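Local structure of uncharacterized protein (Pseudomonas aeruginosa, 4O5P) at residues A[716-721]-A[748-753]; A[283-288]-A[343-348]; A[156-161]-A[208-213]. The protein is a type VI secretion phospholipase effector, Tle1, which probably hydrolyses membrane phospholipids through an alpha/beta-hydrolase-like catalytic domain. One frame throughout, in Å; residues are numbered along the deposited sequence.

Contact 1: A[716-721]-A[748-753]; sequences VGLSVK and PEISAF
Strands 716-721 and 749-753 form an antiparallel beta ladder in which G717, S719 and K721 make the hydrogen-bonded pairs with F753, S751 and E749. At the centre S719 N gives a nearly straight bond to S751 O (2.9 Å, 166° at the hydrogen), and S751 N returns one to S719 O. The K721-E749 pair is tighter, with E749 N 2.7 Å from K721 O. At the other end G717 and F753 exchange a pair of backbone bonds. Here the F753 ring turns back over its partner: CG sits between the backbone N and the carbonyl carbon (chi1 55°), which lays one ring face across G717, whose CA is 3.6 Å from the ring centroid in a CH-pi contact. Glycine suits the place, because a CB there would run into the ring. On the same face of the sheet the short hydroxyl of serine stays close to the backbone, S751 OG coming 3.3 Å from S719 CB and adding a weak bond to S719 O. The long chains of K721 and E749 touch through their CB atoms, and their charged ends then lead away; K721 NZ bonds T598 OG1 on strand 596-604. The opposite face is apolar. The branched end of L718 crosses I750 obliquely, CD2 lying 3.6 Å from I750 CG2, and also reaches A752 CB, whose small size suits this position. V720 CG1 lies alongside P748 CB, 3.7 Å away. L700 and V706 extend this apolar layer. The ladder is one half of a three-stranded antiparallel sheet, in which strand 715-723 runs between 596-604 and 749-753 and the face bearing L718 and I750 lies against L700.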
ATOM      1  N   VAL A 716     -24.111  -0.992   6.603  1.00 24.94           N
ATOM      2  CA  VAL A 716     -25.182  -0.098   6.193  1.00 25.04           C
ATOM      3  C   VAL A 716     -25.394  -0.086   4.675  1.00 26.56           C
ATOM      4  O   VAL A 716     -24.486   0.262   3.907  1.00 24.06           O
ATOM      5  CB  VAL A 716     -24.898   1.351   6.657  1.00 21.76           C
ATOM      6  CG1 VAL A 716     -25.906   2.317   6.043  1.00 22.42           C
ATOM      7  CG2 VAL A 716     -24.927   1.443   8.165  1.00 24.74           C
ATOM      8  N   GLY A 717     -26.598  -0.449   4.247  1.00 22.27           N
ATOM      9  CA  GLY A 717     -26.982  -0.316   2.850  1.00 21.81           C
ATOM     10  C   GLY A 717     -27.279   1.132   2.484  1.00 24.21           C
ATOM     11  O   GLY A 717     -27.884   1.874   3.260  1.00 24.26           O
ATOM     12  N   LEU A 718     -26.839   1.538   1.299  1.00 21.17           N
ATOM     13  CA  LEU A 718     -27.045   2.894   0.819  1.00 20.56           C
ATOM     14  C   LEU A 718     -27.603   2.891  -0.584  1.00 22.80           C
ATOM     15  O   LEU A 718     -27.171   2.107  -1.442  1.00 23.84           O
ATOM     16  CB  LEU A 718     -25.739   3.690   0.797  1.00 25.34           C
ATOM     17  CG  LEU A 718     -25.179   4.195   2.126  1.00 24.74           C
ATOM     18  CD1 LEU A 718     -24.069   5.232   1.906  1.00 25.67           C
ATOM     19  CD2 LEU A 718     -26.299   4.779   2.955  1.00 20.07           C
ATOM     20  N   SER A 719     -28.567   3.779  -0.794  1.00 23.37           N
ATOM     21  CA  SER A 719     -28.978   4.196  -2.129  1.00 23.36           C
ATOM     22  C   SER A 719     -28.699   5.696  -2.266  1.00 21.66           C
ATOM     23  O   SER A 719     -29.191   6.500  -1.471  1.00 26.21           O
ATOM     24  CB  SER A 719     -30.466   3.908  -2.361  1.00 22.01           C
ATOM     25  OG  SER A 719     -30.878   4.450  -3.607  1.00 22.23           O
ATOM     26  N   VAL A 720     -27.900   6.062  -3.262  1.00 20.63           N
ATOM     27  CA  VAL A 720     -27.444   7.441  -3.458  1.00 20.82           C
ATOM     28  C   VAL A 720     -27.966   7.991  -4.779  1.00 21.60           C
ATOM     29  O   VAL A 720     -27.729   7.404  -5.833  1.00 22.19           O
ATOM     30  CB  VAL A 720     -25.902   7.534  -3.501  1.00 19.55           C
ATOM     31  CG1 VAL A 720     -25.477   8.957  -3.743  1.00 21.38           C
ATOM     32  CG2 VAL A 720     -25.281   7.005  -2.208  1.00 19.54           C
ATOM     33  N   LYS A 721     -28.688   9.106  -4.724  1.00 23.94           N
ATOM     34  CA  LYS A 721     -29.133   9.763  -5.946  1.00 24.23           C
ATOM     35  C   LYS A 721     -28.266  10.988  -6.198  1.00 21.26           C
ATOM     36  O   LYS A 721     -28.108  11.850  -5.327  1.00 21.33           O
ATOM     37  CB  LYS A 721     -30.626  10.130  -5.887  1.00 26.49           C
ATOM     38  CG  LYS A 721     -31.533   8.973  -5.435  1.00 29.69           C
ATOM     39  CD  LYS A 721     -33.016   9.368  -5.454  1.00 36.77           C
ATOM     40  CE  LYS A 721     -33.635   9.178  -6.839  1.00 37.83           C
ATOM     41  NZ  LYS A 721     -33.687   7.722  -7.238  1.00 33.84           N
ATOM     42  N   PRO A 748     -25.645  14.952  -3.024  1.00 24.23           N
ATOM     43  CA  PRO A 748     -26.380  13.730  -3.378  1.00 24.55           C
ATOM     44  C   PRO A 748     -27.429  13.356  -2.343  1.00 26.52           C
ATOM     45  O   PRO A 748     -27.281  13.672  -1.161  1.00 26.91           O
ATOM     46  CB  PRO A 748     -25.283  12.665  -3.408  1.00 23.54           C
ATOM     47  CG  PRO A 748     -24.053  13.420  -3.774  1.00 22.40           C
ATOM     48  CD  PRO A 748     -24.187  14.739  -3.050  1.00 22.98           C
ATOM     49  N   GLU A 749     -28.483  12.689  -2.792  1.00 25.92           N
ATOM     50  CA  GLU A 749     -29.552  12.285  -1.897  1.00 25.14           C
ATOM     51  C   GLU A 749     -29.329  10.856  -1.414  1.00 25.20           C
ATOM     52  O   GLU A 749     -29.377   9.909  -2.200  1.00 27.12           O
ATOM     53  CB  GLU A 749     -30.897  12.429  -2.606  1.00 29.76           C
ATOM     54  CG  GLU A 749     -31.500  13.821  -2.495  1.00 38.12           C
ATOM     55  CD  GLU A 749     -32.101  14.078  -1.114  1.00 45.39           C
ATOM     56  OE1 GLU A 749     -32.322  13.098  -0.358  1.00 45.27           O
ATOM     57  OE2 GLU A 749     -32.356  15.258  -0.785  1.00 49.25           O
ATOM     58  N   ILE A 750     -29.076  10.700  -0.119  1.00 25.39           N
ATOM     59  CA  ILE A 750     -28.728   9.396   0.430  1.00 23.00           C
ATOM     60  C   ILE A 750     -29.847   8.813   1.286  1.00 25.53           C
ATOM     61  O   ILE A 750     -30.438   9.497   2.137  1.00 26.38           O
ATOM     62  CB  ILE A 750     -27.436   9.461   1.258  1.00 25.22           C
ATOM     63  CG1 ILE A 750     -26.345  10.208   0.475  1.00 23.67           C
ATOM     64  CG2 ILE A 750     -26.994   8.060   1.632  1.00 21.51           C
ATOM     65  CD1 ILE A 750     -25.110  10.606   1.287  1.00 23.50           C
ATOM     66  N   SER A 751     -30.143   7.544   1.046  1.00 23.96           N
ATOM     67  CA  SER A 751     -31.093   6.805   1.859  1.00 26.66           C
ATOM     68  C   SER A 751     -30.362   5.578   2.376  1.00 25.43           C
ATOM     69  O   SER A 751     -29.490   5.027   1.696  1.00 26.07           O
ATOM     70  CB  SER A 751     -32.321   6.402   1.034  1.00 25.55           C
ATOM     71  OG  SER A 751     -31.990   5.399   0.096  1.00 27.23           O
ATOM     72  N   ALA A 752     -30.689   5.161   3.592  1.00 23.74           N
ATOM     73  CA  ALA A 752     -29.964   4.059   4.212  1.00 23.92           C
ATOM     74  C   ALA A 752     -30.908   2.969   4.685  1.00 27.66           C
ATOM     75  O   ALA A 752     -32.052   3.245   5.073  1.00 22.58           O
ATOM     76  CB  ALA A 752     -29.120   4.564   5.382  1.00 24.32           C
ATOM     77  N   PHE A 753     -30.421   1.733   4.666  1.00 26.26           N
ATOM     78  CA  PHE A 753     -31.207   0.615   5.172  1.00 26.79           C
ATOM     79  C   PHE A 753     -30.316  -0.432   5.837  1.00 23.39           C
ATOM     80  O   PHE A 753     -29.100  -0.452   5.642  1.00 22.81           O
ATOM     81  CB  PHE A 753     -32.025  -0.014   4.034  1.00 27.49           C
ATOM     82  CG  PHE A 753     -31.198  -0.442   2.857  1.00 24.62           C
ATOM     83  CD1 PHE A 753     -30.899   0.454   1.841  1.00 24.08           C
ATOM     84  CD2 PHE A 753     -30.720  -1.740   2.764  1.00 23.76           C
ATOM     85  CE1 PHE A 753     -30.137   0.064   0.757  1.00 23.49           C
ATOM     86  CE2 PHE A 753     -29.964  -2.141   1.680  1.00 28.99           C
ATOM     87  CZ  PHE A 753     -29.662  -1.242   0.682  1.00 22.08           C
TER

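Contact 2: A[283-288]-A[343-348]; sequences VAAVGL and SFPLDS
The F344 ring meets V283 at a slant, neither squarely over a face nor at an edge, with CD2 4.1 Å from V283 CG2. R238 and R341 make cation-pi contacts with this ring, and H379 meets it with the two ring planes inclined at about 60°. The pyrrolidine ring of P345 presents CG and CD to A285 CB, with CD 3.7 Å away; the single methyl of alanine packs directly on the proline ring. V283 touches both F344 and P345. With CG1 anti to the backbone N (chi1 172°), its two methyls straddle P345 O, CG2 approaching that oxygen to 3.4 Å, while V283 CA makes a CA-H...O contact with it. Polar groups of the two segments are bridged by water. One molecule accepts from A284 N and donates to P345 O and to D347 OD1, the last at 2.6 Å, so the carboxylate is tied to the opposite backbone without touching it directly. A second water accepts from L288 N and donates to S343 O, its oxygen a long 3.2 Å from S343 O. The segment 283-288 follows strand 270-280 and lies by S237 and R238, while F344 touches H379. S237, H379 and D281 are arranged like, and probably form, a Ser-His-Asp triad, consistent with loops packed beside the active site of an alpha/beta hydrolase.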
ATOM      1  N   VAL A 283      -0.332   3.587  -0.707  1.00 14.81           N
ATOM      2  CA  VAL A 283      -1.797   3.497  -0.763  1.00 15.37           C
ATOM      3  C   VAL A 283      -2.315   3.165   0.621  1.00 14.80           C
ATOM      4  O   VAL A 283      -1.949   2.146   1.178  1.00 15.61           O
ATOM      5  CB  VAL A 283      -2.273   2.412  -1.740  1.00 13.42           C
ATOM      6  CG1 VAL A 283      -3.797   2.213  -1.613  1.00 13.79           C
ATOM      7  CG2 VAL A 283      -1.870   2.772  -3.175  1.00 11.11           C
ATOM      8  N   ALA A 284      -3.155   4.030   1.185  1.00 14.29           N
ATOM      9  CA  ALA A 284      -3.530   3.908   2.596  1.00 15.29           C
ATOM     10  C   ALA A 284      -4.992   3.546   2.745  1.00 16.47           C
ATOM     11  O   ALA A 284      -5.550   3.589   3.854  1.00 15.53           O
ATOM     12  CB  ALA A 284      -3.231   5.211   3.338  1.00 15.09           C
ATOM     13  N   ALA A 285      -5.595   3.159   1.627  1.00 13.60           N
ATOM     14  CA  ALA A 285      -7.046   3.017   1.534  1.00 18.11           C
ATOM     15  C   ALA A 285      -7.528   1.741   2.166  1.00 17.45           C
ATOM     16  O   ALA A 285      -6.863   0.705   2.075  1.00 20.55           O
ATOM     17  CB  ALA A 285      -7.500   3.049   0.057  1.00 15.08           C
ATOM     18  N   VAL A 286      -8.697   1.819   2.787  1.00 15.21           N
ATOM     19  CA  VAL A 286      -9.430   0.623   3.172  1.00 22.14           C
ATOM     20  C   VAL A 286      -9.661  -0.245   1.925  1.00 28.68           C
ATOM     21  O   VAL A 286      -9.856   0.278   0.816  1.00 24.07           O
ATOM     22  CB  VAL A 286     -10.771   0.994   3.849  1.00 22.40           C
ATOM     23  CG1 VAL A 286     -11.765   1.574   2.838  1.00 22.36           C
ATOM     24  CG2 VAL A 286     -11.349  -0.200   4.574  1.00 25.36           C
ATOM     25  N   GLY A 287      -9.592  -1.564   2.108  1.00 31.81           N
ATOM     26  CA  GLY A 287      -9.697  -2.514   1.015  1.00 31.14           C
ATOM     27  C   GLY A 287     -11.154  -2.740   0.683  1.00 35.40           C
ATOM     28  O   GLY A 287     -11.881  -3.402   1.428  1.00 35.52           O
ATOM     29  N   LEU A 288     -11.573  -2.193  -0.453  1.00 33.20           N
ATOM     30  CA  LEU A 288     -12.979  -2.072  -0.759  1.00 32.98           C
ATOM     31  C   LEU A 288     -13.310  -2.694  -2.111  1.00 37.75           C
ATOM     32  O   LEU A 288     -13.825  -2.014  -3.002  1.00 35.66           O
ATOM     33  CB  LEU A 288     -13.344  -0.594  -0.766  1.00 35.80           C
ATOM     34  CG  LEU A 288     -14.718  -0.226  -0.244  1.00 41.62           C
ATOM     35  CD1 LEU A 288     -14.752  -0.461   1.252  1.00 35.64           C
ATOM     36  CD2 LEU A 288     -15.060   1.215  -0.604  1.00 35.74           C
ATOM     37  N   SER A 343      -9.698   2.025  -6.024  1.00 17.55           N
ATOM     38  CA  SER A 343      -9.287   1.255  -4.855  1.00 23.35           C
ATOM     39  C   SER A 343      -7.834   1.535  -4.477  1.00 17.62           C
ATOM     40  O   SER A 343      -7.359   1.063  -3.438  1.00 17.50           O
ATOM     41  CB  SER A 343      -9.449  -0.229  -5.159  1.00 23.22           C
ATOM     42  OG  SER A 343      -8.802  -0.526  -6.390  1.00 22.17           O
ATOM     43  N   PHE A 344      -7.124   2.282  -5.327  1.00 14.02           N
ATOM     44  CA  PHE A 344      -5.704   2.546  -5.097  1.00 12.66           C
ATOM     45  C   PHE A 344      -5.313   4.031  -5.132  1.00 11.61           C
ATOM     46  O   PHE A 344      -4.434   4.427  -5.904  1.00 13.65           O
ATOM     47  CB  PHE A 344      -4.849   1.716  -6.070  1.00 14.42           C
ATOM     48  CG  PHE A 344      -4.815   0.252  -5.733  1.00 16.81           C
ATOM     49  CD1 PHE A 344      -5.904  -0.569  -6.012  1.00 16.97           C
ATOM     50  CD2 PHE A 344      -3.705  -0.302  -5.121  1.00 14.10           C
ATOM     51  CE1 PHE A 344      -5.883  -1.905  -5.685  1.00 20.54           C
ATOM     52  CE2 PHE A 344      -3.673  -1.647  -4.794  1.00 17.26           C
ATOM     53  CZ  PHE A 344      -4.757  -2.446  -5.068  1.00 17.90           C
ATOM     54  N   PRO A 345      -5.929   4.855  -4.258  1.00 12.41           N
ATOM     55  CA  PRO A 345      -5.507   6.256  -4.225  1.00 13.71           C
ATOM     56  C   PRO A 345      -4.089   6.413  -3.674  1.00 14.99           C
ATOM     57  O   PRO A 345      -3.628   5.624  -2.829  1.00 13.98           O
ATOM     58  CB  PRO A 345      -6.533   6.918  -3.289  1.00 12.80           C
ATOM     59  CG  PRO A 345      -7.032   5.795  -2.410  1.00 13.33           C
ATOM     60  CD  PRO A 345      -7.009   4.575  -3.294  1.00 12.33           C
ATOM     61  N   LEU A 346      -3.399   7.436  -4.166  1.00 11.81           N
ATOM     62  CA  LEU A 346      -2.038   7.680  -3.768  1.00 11.08           C
ATOM     63  C   LEU A 346      -2.003   8.596  -2.543  1.00 11.93           C
ATOM     64  O   LEU A 346      -2.815   9.515  -2.406  1.00 11.66           O
ATOM     65  CB  LEU A 346      -1.275   8.323  -4.936  1.00 11.71           C
ATOM     66  CG  LEU A 346       0.194   8.674  -4.705  1.00 11.07           C
ATOM     67  CD1 LEU A 346       1.037   7.417  -4.420  1.00  9.37           C
ATOM     68  CD2 LEU A 346       0.739   9.420  -5.913  1.00 10.36           C
ATOM     69  N   ASP A 347      -1.090   8.317  -1.626  1.00 12.48           N
ATOM     70  CA  ASP A 347      -0.709   9.336  -0.662  1.00 11.38           C
ATOM     71  C   ASP A 347       0.663   9.883  -1.021  1.00 12.53           C
ATOM     72  O   ASP A 347       1.682   9.216  -0.832  1.00 13.59           O
ATOM     73  CB  ASP A 347      -0.715   8.799   0.778  1.00 13.48           C
ATOM     74  CG  ASP A 347      -1.971   9.189   1.537  1.00 16.11           C
ATOM     75  OD1 ASP A 347      -2.974   8.454   1.425  1.00 16.97           O
ATOM     76  OD2 ASP A 347      -1.962  10.225   2.253  1.00 15.34           O
ATOM     77  N   SER A 348       0.685  11.108  -1.519  1.00 11.68           N
ATOM     78  CA  SER A 348       1.949  11.807  -1.725  1.00 13.85           C
ATOM     79  C   SER A 348       2.614  12.099  -0.369  1.00 12.83           C
ATOM     80  O   SER A 348       1.952  12.108   0.663  1.00 14.29           O
ATOM     81  CB  SER A 348       1.688  13.110  -2.473  1.00 12.19           C
ATOM     82  OG  SER A 348       2.873  13.880  -2.628  1.00 14.14           O
TER
HETATM   83  O   HOH W   1      -3.690   6.452  -0.110  1.00 14.65           O
HETATM   84  O   HOH W   2      -9.840   0.110  -1.676  1.00 24.56           O

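Contact 3: A[156-161]-A[208-213]; sequences ALFYTL and KELEEK
Apolar packing between L157, F158 and L161 on one helix and L210 on the other joins helices 139-162 and 195-219, which run in roughly the same direction at this point, their local axes 34° apart and 10.5 Å from each other at closest approach. L210 is central, since both of its methyls are used. CD1 meets L157, 3.7 Å from L157 CD2, as the two leucines slide past each other in opposite directions. CD2 points to the rim of the F158 ring, near its plane and 4.1 Å from F158 CD1, the two side chains crossing at about a right angle. A branched leucine can thus touch an aliphatic neighbour with one arm and an aromatic edge with the other. L161 lies one turn along from L157 and already faces the other helix; its CD1 rests 3.8 Å from L210 O.

Two charged residues border this packing. K213 uses its aliphatic part, offering CB to L161 CD1, then bends at chi2 and carries its amino end away, as suits a lysine at a partly exposed border. E209 instead brings a carboxylate oxygen, OE1, to the edge of the F158 ring, near its plane and 4.5 Å from F158 CE1. L157 also touches I65 of strand 62-71, so helix 139-162 lies on the mixed sheet, with helix 195-219 packed on that helix.

Hydrogen bonding is confined to each helix. A156 O, buried, accepts T160 N in the usual helical bond and also the T160 hydroxyl; the two donors arrive from opposite faces of the carbonyl plane, and T160 OG1 lies 2.7 Å from A156 O.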
ATOM      1  N   ALA A 156      15.257  -7.252  18.193  1.00 23.18           N
ATOM      2  CA  ALA A 156      16.639  -6.978  17.817  1.00 25.80           C
ATOM      3  C   ALA A 156      17.490  -6.598  19.028  1.00 24.64           C
ATOM      4  O   ALA A 156      18.601  -7.114  19.190  1.00 26.03           O
ATOM      5  CB  ALA A 156      16.701  -5.893  16.745  1.00 21.19           C
ATOM      6  N   LEU A 157      16.972  -5.706  19.877  1.00 26.38           N
ATOM      7  CA  LEU A 157      17.732  -5.330  21.081  1.00 24.30           C
ATOM      8  C   LEU A 157      17.875  -6.529  22.021  1.00 28.49           C
ATOM      9  O   LEU A 157      18.958  -6.806  22.528  1.00 26.44           O
ATOM     10  CB  LEU A 157      17.061  -4.157  21.810  1.00 22.13           C
ATOM     11  CG  LEU A 157      17.886  -3.389  22.848  1.00 23.81           C
ATOM     12  CD1 LEU A 157      19.270  -3.047  22.300  1.00 23.35           C
ATOM     13  CD2 LEU A 157      17.173  -2.121  23.294  1.00 23.81           C
ATOM     14  N   PHE A 158      16.763  -7.230  22.230  1.00 25.28           N
ATOM     15  CA  PHE A 158      16.678  -8.393  23.099  1.00 25.22           C
ATOM     16  C   PHE A 158      17.725  -9.419  22.712  1.00 30.44           C
ATOM     17  O   PHE A 158      18.399  -9.976  23.576  1.00 29.25           O
ATOM     18  CB  PHE A 158      15.280  -9.002  22.965  1.00 31.43           C
ATOM     19  CG  PHE A 158      14.934 -10.013  24.020  1.00 34.75           C
ATOM     20  CD1 PHE A 158      14.524  -9.604  25.283  1.00 32.23           C
ATOM     21  CD2 PHE A 158      14.963 -11.374  23.734  1.00 35.99           C
ATOM     22  CE1 PHE A 158      14.187 -10.528  26.256  1.00 37.47           C
ATOM     23  CE2 PHE A 158      14.622 -12.316  24.705  1.00 40.71           C
ATOM     24  CZ  PHE A 158      14.232 -11.890  25.969  1.00 43.50           C
ATOM     25  N   TYR A 159      17.874  -9.668  21.414  1.00 27.09           N
ATOM     26  CA  TYR A 159      18.893 -10.609  20.959  1.00 31.52           C
ATOM     27  C   TYR A 159      20.269 -10.019  21.155  1.00 29.44           C
ATOM     28  O   TYR A 159      21.211 -10.735  21.510  1.00 32.25           O
ATOM     29  CB  TYR A 159      18.716 -10.984  19.487  1.00 29.28           C
ATOM     30  CG  TYR A 159      19.661 -12.087  19.031  1.00 32.11           C
ATOM     31  CD1 TYR A 159      20.942 -11.797  18.565  1.00 33.43           C
ATOM     32  CD2 TYR A 159      19.266 -13.417  19.072  1.00 34.18           C
ATOM     33  CE1 TYR A 159      21.796 -12.806  18.156  1.00 36.17           C
ATOM     34  CE2 TYR A 159      20.105 -14.425  18.668  1.00 32.59           C
ATOM     35  CZ  TYR A 159      21.368 -14.116  18.212  1.00 38.76           C
ATOM     36  OH  TYR A 159      22.204 -15.126  17.806  1.00 43.88           O
ATOM     37  N   THR A 160      20.390  -8.721  20.905  1.00 25.67           N
ATOM     38  CA  THR A 160      21.679  -8.066  21.056  1.00 26.50           C
ATOM     39  C   THR A 160      22.218  -8.273  22.471  1.00 29.91           C
ATOM     40  O   THR A 160      23.380  -8.634  22.645  1.00 27.18           O
ATOM     41  CB  THR A 160      21.602  -6.576  20.720  1.00 26.44           C
ATOM     42  OG1 THR A 160      21.203  -6.419  19.348  1.00 24.90           O
ATOM     43  CG2 THR A 160      22.954  -5.928  20.907  1.00 25.27           C
ATOM     44  N   LEU A 161      21.359  -8.093  23.469  1.00 29.94           N
ATOM     45  CA  LEU A 161      21.785  -8.146  24.872  1.00 29.42           C
ATOM     46  C   LEU A 161      21.778  -9.548  25.481  1.00 32.37           C
ATOM     47  O   LEU A 161      22.712  -9.923  26.190  1.00 33.74           O
ATOM     48  CB  LEU A 161      20.919  -7.206  25.717  1.00 28.97           C
ATOM     49  CG  LEU A 161      20.981  -5.737  25.289  1.00 31.57           C
ATOM     50  CD1 LEU A 161      19.926  -4.879  25.985  1.00 29.02           C
ATOM     51  CD2 LEU A 161      22.360  -5.175  25.551  1.00 31.82           C
ATOM     52  N   LYS A 208      11.849  -1.309  29.573  1.00 24.55           N
ATOM     53  CA  LYS A 208      12.480  -1.070  30.862  1.00 26.82           C
ATOM     54  C   LYS A 208      13.499  -2.150  31.170  1.00 24.96           C
ATOM     55  O   LYS A 208      14.599  -1.835  31.627  1.00 25.45           O
ATOM     56  CB  LYS A 208      11.437  -0.948  31.971  1.00 31.44           C
ATOM     57  CG  LYS A 208      10.689   0.385  31.925  1.00 36.23           C
ATOM     58  CD  LYS A 208       9.607   0.479  32.980  1.00 44.52           C
ATOM     59  CE  LYS A 208       8.869   1.810  32.879  1.00 46.29           C
ATOM     60  NZ  LYS A 208       7.490   1.713  33.441  1.00 40.94           N
ATOM     61  N   GLU A 209      13.146  -3.412  30.902  1.00 25.40           N
ATOM     62  CA  GLU A 209      14.085  -4.523  31.084  1.00 25.47           C
ATOM     63  C   GLU A 209      15.345  -4.233  30.299  1.00 24.62           C
ATOM     64  O   GLU A 209      16.457  -4.394  30.794  1.00 19.27           O
ATOM     65  CB  GLU A 209      13.517  -5.824  30.532  1.00 26.57           C
ATOM     66  CG  GLU A 209      12.545  -6.584  31.410  1.00 30.54           C
ATOM     67  CD  GLU A 209      12.011  -7.813  30.697  1.00 35.14           C
ATOM     68  OE1 GLU A 209      12.788  -8.473  29.966  1.00 37.06           O
ATOM     69  OE2 GLU A 209      10.809  -8.114  30.849  1.00 39.67           O
ATOM     70  N   LEU A 210      15.160  -3.819  29.055  1.00 25.24           N
ATOM     71  CA  LEU A 210      16.279  -3.632  28.138  1.00 23.41           C
ATOM     72  C   LEU A 210      17.140  -2.462  28.565  1.00 24.58           C
ATOM     73  O   LEU A 210      18.376  -2.513  28.465  1.00 24.52           O
ATOM     74  CB  LEU A 210      15.767  -3.422  26.705  1.00 25.66           C
ATOM     75  CG  LEU A 210      15.004  -4.631  26.161  1.00 20.79           C
ATOM     76  CD1 LEU A 210      14.679  -4.497  24.674  1.00 22.03           C
ATOM     77  CD2 LEU A 210      15.752  -5.905  26.427  1.00 23.79           C
ATOM     78  N   GLU A 211      16.488  -1.411  29.052  1.00 22.93           N
ATOM     79  CA  GLU A 211      17.207  -0.244  29.527  1.00 23.90           C
ATOM     80  C   GLU A 211      18.019  -0.586  30.761  1.00 21.76           C
ATOM     81  O   GLU A 211      19.143  -0.105  30.915  1.00 20.73           O
ATOM     82  CB  GLU A 211      16.250   0.895  29.842  1.00 22.27           C
ATOM     83  CG  GLU A 211      16.988   2.200  30.076  1.00 25.57           C
ATOM     84  CD  GLU A 211      16.069   3.407  30.155  1.00 29.23           C
ATOM     85  OE1 GLU A 211      14.867   3.225  30.433  1.00 31.79           O
ATOM     86  OE2 GLU A 211      16.559   4.541  29.944  1.00 33.62           O
ATOM     87  N   GLU A 212      17.435  -1.410  31.628  1.00 21.49           N
ATOM     88  CA  GLU A 212      18.089  -1.894  32.849  1.00 25.87           C
ATOM     89  C   GLU A 212      19.333  -2.688  32.492  1.00 23.44           C
ATOM     90  O   GLU A 212      20.383  -2.494  33.103  1.00 23.85           O
ATOM     91  CB  GLU A 212      17.149  -2.826  33.636  1.00 25.47           C
ATOM     92  CG  GLU A 212      17.074  -2.598  35.155  1.00 30.76           C
ATOM     93  CD  GLU A 212      18.390  -2.172  35.787  1.00 25.10           C
ATOM     94  OE1 GLU A 212      19.196  -3.048  36.178  1.00 27.32           O
ATOM     95  OE2 GLU A 212      18.610  -0.951  35.911  1.00 27.47           O
ATOM     96  N   LYS A 213      19.206  -3.600  31.523  1.00 18.84           N
ATOM     97  CA  LYS A 213      20.367  -4.356  31.051  1.00 21.74           C
ATOM     98  C   LYS A 213      21.469  -3.449  30.508  1.00 24.25           C
ATOM     99  O   LYS A 213      22.661  -3.668  30.779  1.00 21.07           O
ATOM    100  CB  LYS A 213      19.967  -5.371  29.992  1.00 20.23           C
ATOM    101  CG  LYS A 213      18.857  -6.326  30.413  1.00 27.38           C
ATOM    102  CD  LYS A 213      19.333  -7.385  31.413  1.00 33.32           C
ATOM    103  CE  LYS A 213      18.463  -8.668  31.328  1.00 30.83           C
ATOM    104  NZ  LYS A 213      18.870  -9.696  32.344  1.00 32.18           N
TER

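In the fold
From the N terminus the three contacts follow one another in series, none nesting within or crossing another. Contact 3 comes first, closing a loop of 46 residues, more than half of them helical, and pairing two helices beside the mixed sheet. Contact 2 then closes a 54-residue excursion near the centre of the chain, bringing the loop after strand 270-280 to the start of strand 346-353 within the catalytic domain. Contact 1 closes the shortest loop, 26 residues, in the C-terminal domain, joining edge strand 749-753 to the middle strand 715-723 of a small antiparallel sheet. The centres of contacts 1 and 2 lie about 23 Å apart, those of contacts 1 and 3 about 54 Å.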